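Local atomic coordinates of extrinsic protein in photosystem II (Chaetoceros gracilis, PDB entry 4K7B), a protein that probably binds photosystem II of a marine diatom as an extrinsic subunit. Residues A21-K24 with D25-A28. Residues are numbered along the deposited sequence; the frame is centred on the assembly and turned at random.
Sequences AALK and DAVA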
ATOM      1  N   ALA A  21      -2.363   1.291   2.468  1.00 10.00           N
ATOM      2  CA  ALA A  21      -2.027   2.453   3.274  1.00 10.37           C
ATOM      3  C   ALA A  21      -1.603   2.045   4.678  1.00 10.39           C
ATOM      4  O   ALA A  21      -0.756   2.702   5.290  1.00 13.66           O
ATOM      5  CB  ALA A  21      -3.219   3.408   3.336  1.00 12.13           C
ATOM      6  N   ALA A  22      -2.196   0.964   5.185  1.00 10.29           N
ATOM      7  CA  ALA A  22      -1.904   0.495   6.536  1.00 11.83           C
ATOM      8  C   ALA A  22      -0.468   0.002   6.678  1.00 13.43           C
ATOM      9  O   ALA A  22      -0.004  -0.214   7.802  1.00 15.86           O
ATOM     10  CB  ALA A  22      -2.886  -0.606   6.943  1.00 14.09           C
ATOM     11  N   LEU A  23       0.218  -0.194   5.553  1.00 11.23           N
ATOM     12  CA  LEU A  23       1.619  -0.619   5.588  1.00 13.52           C
ATOM     13  C   LEU A  23       2.600   0.485   5.991  1.00 13.67           C
ATOM     14  O   LEU A  23       3.793   0.220   6.064  1.00 14.59           O
ATOM     15  CB  LEU A  23       2.050  -1.206   4.236  1.00 11.58           C
ATOM     16  CG  LEU A  23       1.371  -2.526   3.885  1.00 11.11           C
ATOM     17  CD1 LEU A  23       1.610  -2.895   2.427  1.00 13.10           C
ATOM     18  CD2 LEU A  23       1.858  -3.620   4.812  1.00 14.51           C
ATOM     19  N   LYS A  24       2.120   1.692   6.254  1.00 13.13           N
ATOM     20  CA  LYS A  24       3.021   2.825   6.514  1.00 11.87           C
ATOM     21  C   LYS A  24       4.067   2.526   7.594  1.00 12.29           C
ATOM     22  O   LYS A  24       5.255   2.769   7.398  1.00 14.64           O
ATOM     23  CB  LYS A  24       2.227   4.076   6.892  1.00 14.45           C
ATOM     24  CG  LYS A  24       3.109   5.297   7.123  1.00 20.52           C
ATOM     25  CD  LYS A  24       2.266   6.519   7.454  1.00 26.72           C
ATOM     26  CE  LYS A  24       3.122   7.671   7.966  1.00 38.64           C
ATOM     27  NZ  LYS A  24       3.734   7.361   9.292  1.00 41.39           N
ATOM     28  N   ASP A  25       3.621   1.988   8.727  1.00 13.96           N
ATOM     29  CA  ASP A  25       4.551   1.658   9.807  1.00 14.34           C
ATOM     30  C   ASP A  25       5.544   0.560   9.411  1.00 13.99           C
ATOM     31  O   ASP A  25       6.730   0.650   9.724  1.00 14.66           O
ATOM     32  CB  ASP A  25       3.791   1.271  11.076  1.00 16.28           C
ATOM     33  CG  ASP A  25       3.203   2.470  11.787  1.00 19.84           C
ATOM     34  OD1 ASP A  25       3.901   3.498  11.918  1.00 21.49           O
ATOM     35  OD2 ASP A  25       2.037   2.386  12.209  1.00 26.12           O
ATOM     36  N   ALA A  26       5.068  -0.470   8.713  1.00 13.56           N
ATOM     37  CA  ALA A  26       5.964  -1.531   8.254  1.00 14.52           C
ATOM     38  C   ALA A  26       7.036  -0.966   7.329  1.00 13.38           C
ATOM     39  O   ALA A  26       8.206  -1.321   7.422  1.00 15.18           O
ATOM     40  CB  ALA A  26       5.169  -2.634   7.550  1.00 15.73           C
ATOM     41  N   VAL A  27       6.631  -0.075   6.435  1.00 14.39           N
ATOM     42  CA  VAL A  27       7.564   0.560   5.527  1.00 14.37           C
ATOM     43  C   VAL A  27       8.590   1.387   6.306  1.00 14.20           C
ATOM     44  O   VAL A  27       9.795   1.301   6.041  1.00 18.75           O
ATOM     45  CB  VAL A  27       6.809   1.433   4.513  1.00 16.16           C
ATOM     46  CG1 VAL A  27       7.774   2.311   3.736  1.00 18.26           C
ATOM     47  CG2 VAL A  27       5.999   0.541   3.582  1.00 13.78           C
ATOM     48  N   ALA A  28       8.115   2.154   7.280  1.00 15.73           N
ATOM     49  CA  ALA A  28       9.015   2.971   8.095  1.00 18.12           C
ATOM     50  C   ALA A  28      10.026   2.114   8.846  1.00 17.16           C
ATOM     51  O   ALA A  28      11.185   2.502   9.003  1.00 19.71           O
ATOM     52  CB  ALA A  28       8.216   3.828   9.070  1.00 18.83           C
TER
HETATM   53  O   HOH W   1       2.281  -1.228   8.997  1.00 18.48           O
HETATM   54  O   HOH W   2       0.696   1.952   9.520  1.00 20.20           O
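Past the oxygen of the flat Leu23 peptide carbonyl, two side-chain carbons of the next turn sit on opposite sides of its plane: Val27 CG2 well out of it, 3.3 Å from Leu23 O, and Ala26 CB less steeply, 3.5 Å from the same oxygen. Beyond its oxygen end Val27 N donates a straight hydrogen bond to Leu23 O (2.9 Å, N-H...O 166°), so a polar grip and apolar flanking meet on one atom. The Val27 torsion explains the fit: CG1 runs anti to the backbone N, leaving CG2 beside the N that makes the bond and against Leu23 O. The Leu23 side chain adds looser contacts, CD2 with Ala26 CB and CB with Val27 CG2. One residue on, Lys24 O accepts from Ala28 N at 2.9 Å, the donor tilted 19° out of the carbonyl plane; the two bonds give the i+4 to i pattern of an opening alpha-helical turn.

The segment illustrates how solvent can serve the first N-H groups of a helix. Ala22 O accepts from two waters; one water accepts from Ala26 N (2.9 Å), the other from Asp25 N (3.0 Å). With CG held beside its own backbone N (chi1 -76°), the Asp25 carboxylate turns back to the second water, which donates weakly to OD2. Lys24 NZ stays 4.7 Å from Asp25 OD1, too distant for a salt bridge.

A type I beta turn from Ala21 to Lys24, with Lys24 N bonded to Ala21 O, joins helix 6-21 to the short helix 24-29 in the mostly helical Psb31 domain, of the PsbQ-like clan. Exposed Ala22 and Lys24 contrast with buried Leu23 and Val27, which both pack on Tyr83 of helix 76-89, while Ala26 and Val27 touch Ala34 and Ile35, respectively, of helix 32-37.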